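Local coordinates for S-adenosylmethionine dependent methyltransferase (Mesorhizobium loti, PDB 3BKW), which probably transfers methyl groups from S-adenosylmethionine to an acceptor, as a member of the class I methyltransferase family, at residues T144-P152 with V188-T196. Residues are numbered along the deposited sequence; the frame is centred on the assembly and turned at random.
Sequences TEHPIYMAP and VKHHRTVGT. With EDO (1,2-ethanediol), chain C; EDO (1,2-ethanediol), chain D.
Three partners grip the ammonium of K189: E145 OE1, at 2.6 Å from K189 NZ; a water that also donates to Y149 O; and D181. In this Rossmann-like methyltransferase fold the contact joins the end of central-sheet strand 138-145 and helix 147-150 to strand 189-191, which forms a small antiparallel pair with 176-178, and to the start of helix 194-203. A lysine suits this place because its chain, extended beyond CG, carries the charge across the selenomethionine M150, CD lying 4.0 Å from M150 CG, to the carboxylate, whose OE1 receives it on the syn lone pair. The M150 chain bends at its last torsion (chi3 -65°), leaving SE 3.6 Å from H190 O and the methyl CE near the ethanediol of chain C. Beside it, the H191 ring presents one face to A151 CA, a CH-pi contact of 4.0 Å to the ring centroid, while its edge meets P147 O and M150 CB. ND1 of H191 is buried without a partner; NE2 bonds to Y172 O. R192 directs NE to O1 of the same ethanediol, 2.8 Å away, and NH2 to V120 O; a leucine at this position would probably leave V120 O without that donor and the diol's O1 without its N-H partner. P147, a rigid residue suited to the first turn of a helix, lays CG 3.7 Å from V194 CG2. Just before it, H146 caps the helix with both ring nitrogens held: NE2 bonds to E213, and ND1, 3.0 Å from I148 N, takes that N-H at 163° within 3° of the imidazole plane.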
# COMPACT_ATOMS: atom_id res chain seq x y z
N THR A 144 -5.01 3.07 -11.07
CA THR A 144 -4.97 1.77 -11.73
C THR A 144 -6.02 0.87 -11.09
O THR A 144 -6.52 1.15 -10.00
CB THR A 144 -3.57 1.06 -11.60
OG1 THR A 144 -3.16 1.03 -10.21
CG2 THR A 144 -2.49 1.79 -12.42
N GLU A 145 -6.36 -0.22 -11.76
CA GLU A 145 -7.18 -1.25 -11.15
C GLU A 145 -6.41 -1.80 -9.96
O GLU A 145 -5.20 -2.01 -10.02
CB GLU A 145 -7.50 -2.39 -12.11
CG GLU A 145 -8.58 -2.03 -13.10
CD GLU A 145 -8.95 -3.11 -14.07
OE1 GLU A 145 -8.62 -4.28 -13.83
OE2 GLU A 145 -9.57 -2.77 -15.08
N HIS A 146 -7.12 -1.99 -8.86
CA HIS A 146 -6.53 -2.48 -7.61
C HIS A 146 -6.19 -3.97 -7.76
O HIS A 146 -6.92 -4.69 -8.45
CB HIS A 146 -7.56 -2.31 -6.49
CG HIS A 146 -7.00 -2.44 -5.11
ND1 HIS A 146 -6.67 -3.66 -4.55
CD2 HIS A 146 -6.75 -1.51 -4.16
CE1 HIS A 146 -6.21 -3.46 -3.33
NE2 HIS A 146 -6.25 -2.17 -3.06
N PRO A 147 -5.06 -4.43 -7.17
CA PRO A 147 -4.78 -5.87 -7.26
C PRO A 147 -5.87 -6.82 -6.70
O PRO A 147 -6.00 -7.95 -7.16
CB PRO A 147 -3.41 -6.01 -6.57
CG PRO A 147 -3.28 -4.81 -5.74
CD PRO A 147 -3.98 -3.72 -6.46
N ILE A 148 -6.66 -6.39 -5.71
CA ILE A 148 -7.80 -7.19 -5.23
C ILE A 148 -8.78 -7.45 -6.38
O ILE A 148 -9.29 -8.55 -6.52
CB ILE A 148 -8.53 -6.52 -4.06
CG1 ILE A 148 -7.68 -6.65 -2.79
CG2 ILE A 148 -9.94 -7.16 -3.85
CD1 ILE A 148 -8.16 -5.84 -1.63
N TYR A 149 -9.02 -6.42 -7.18
CA TYR A 149 -9.89 -6.51 -8.33
C TYR A 149 -9.27 -7.32 -9.48
O TYR A 149 -9.98 -8.10 -10.14
CB TYR A 149 -10.26 -5.08 -8.79
CG TYR A 149 -11.24 -5.04 -9.92
CD1 TYR A 149 -12.62 -5.16 -9.70
CD2 TYR A 149 -10.80 -4.85 -11.23
CE1 TYR A 149 -13.53 -5.12 -10.78
CE2 TYR A 149 -11.69 -4.83 -12.31
CZ TYR A 149 -13.06 -4.93 -12.07
OH TYR A 149 -13.95 -4.91 -13.13
N MSE A 150 -7.97 -7.15 -9.72
CA MSE A 150 -7.28 -7.85 -10.82
C MSE A 150 -6.89 -9.30 -10.56
O MSE A 150 -6.75 -10.08 -11.49
CB MSE A 150 -5.99 -7.11 -11.20
CG MSE A 150 -6.20 -5.72 -11.74
SE MSE A 150 -4.53 -5.01 -12.44
CE MSE A 150 -3.49 -4.91 -10.73
N ALA A 151 -6.64 -9.64 -9.30
CA ALA A 151 -6.14 -10.98 -8.93
C ALA A 151 -6.91 -12.21 -9.40
O ALA A 151 -6.30 -13.13 -9.94
CB ALA A 151 -5.97 -11.08 -7.40
N PRO A 152 -8.23 -12.25 -9.18
CA PRO A 152 -8.94 -13.52 -9.39
C PRO A 152 -8.97 -14.10 -10.81
O PRO A 152 -9.07 -13.36 -11.78
CB PRO A 152 -10.36 -13.24 -8.87
CG PRO A 152 -10.26 -11.98 -8.09
CD PRO A 152 -9.16 -11.20 -8.71
N VAL A 188 -5.14 -7.01 -22.11
CA VAL A 188 -4.42 -7.85 -21.15
C VAL A 188 -3.93 -6.85 -20.11
O VAL A 188 -3.32 -5.85 -20.47
CB VAL A 188 -3.20 -8.56 -21.77
CG1 VAL A 188 -2.40 -9.30 -20.70
CG2 VAL A 188 -3.63 -9.54 -22.88
N LYS A 189 -4.24 -7.11 -18.85
CA LYS A 189 -3.81 -6.27 -17.73
C LYS A 189 -2.73 -6.99 -16.98
O LYS A 189 -2.59 -8.21 -17.11
CB LYS A 189 -4.97 -5.87 -16.84
CG LYS A 189 -5.80 -6.99 -16.23
CD LYS A 189 -7.04 -6.36 -15.62
CE LYS A 189 -8.04 -7.35 -15.20
NZ LYS A 189 -9.31 -6.63 -14.78
N HIS A 190 -1.96 -6.24 -16.20
CA HIS A 190 -0.80 -6.76 -15.48
C HIS A 190 -1.03 -6.64 -14.01
O HIS A 190 -1.07 -5.55 -13.45
CB HIS A 190 0.44 -6.02 -15.95
CG HIS A 190 0.70 -6.27 -17.40
ND1 HIS A 190 1.35 -7.39 -17.86
CD2 HIS A 190 0.24 -5.62 -18.50
CE1 HIS A 190 1.36 -7.38 -19.18
NE2 HIS A 190 0.70 -6.31 -19.59
N HIS A 191 -1.20 -7.81 -13.39
CA HIS A 191 -1.45 -7.90 -11.99
C HIS A 191 -0.15 -7.73 -11.23
O HIS A 191 0.81 -8.49 -11.44
CB HIS A 191 -2.09 -9.24 -11.61
CG HIS A 191 -2.27 -9.40 -10.14
ND1 HIS A 191 -3.13 -8.61 -9.40
CD2 HIS A 191 -1.68 -10.24 -9.27
CE1 HIS A 191 -3.06 -8.98 -8.13
NE2 HIS A 191 -2.19 -9.96 -8.02
N ARG A 192 -0.12 -6.70 -10.39
CA ARG A 192 1.02 -6.39 -9.53
C ARG A 192 0.41 -6.00 -8.20
O ARG A 192 -0.55 -5.22 -8.17
CB ARG A 192 1.84 -5.23 -10.08
CG ARG A 192 2.70 -5.58 -11.29
CD ARG A 192 3.43 -4.37 -11.85
NE ARG A 192 2.56 -3.50 -12.66
CZ ARG A 192 2.52 -3.43 -14.00
NH1 ARG A 192 3.33 -4.14 -14.78
NH2 ARG A 192 1.67 -2.56 -14.57
N THR A 193 1.01 -6.48 -7.11
CA THR A 193 0.51 -6.17 -5.76
C THR A 193 0.78 -4.68 -5.45
O THR A 193 1.59 -4.03 -6.13
CB THR A 193 1.20 -7.06 -4.70
OG1 THR A 193 2.58 -6.72 -4.62
CG2 THR A 193 1.02 -8.58 -5.01
N VAL A 194 0.11 -4.15 -4.43
CA VAL A 194 0.34 -2.75 -3.99
C VAL A 194 1.83 -2.57 -3.65
O VAL A 194 2.45 -1.59 -4.07
CB VAL A 194 -0.53 -2.35 -2.77
CG1 VAL A 194 -0.25 -0.89 -2.35
CG2 VAL A 194 -2.03 -2.54 -3.05
N GLY A 195 2.41 -3.50 -2.90
CA GLY A 195 3.84 -3.42 -2.55
C GLY A 195 4.75 -3.37 -3.76
O GLY A 195 5.67 -2.56 -3.81
N THR A 196 4.48 -4.21 -4.75
CA THR A 196 5.28 -4.22 -5.98
C THR A 196 5.24 -2.85 -6.66
O THR A 196 6.26 -2.31 -7.06
CB THR A 196 4.81 -5.31 -6.93
OG1 THR A 196 5.10 -6.59 -6.33
CG2 THR A 196 5.51 -5.21 -8.31
C1 EDO C . 0.16 -1.07 -11.34
O1 EDO C . 1.51 -1.47 -11.04
C2 EDO C . -0.81 -2.27 -11.38
O2 EDO C . -0.71 -3.00 -12.60
C1 EDO D . 3.82 -8.16 -14.02
O1 EDO D . 2.48 -8.12 -13.53
C2 EDO D . 3.80 -7.92 -15.53
O2 EDO D . 2.99 -8.91 -16.20
O HOH W 1 -10.40 -8.37 -12.82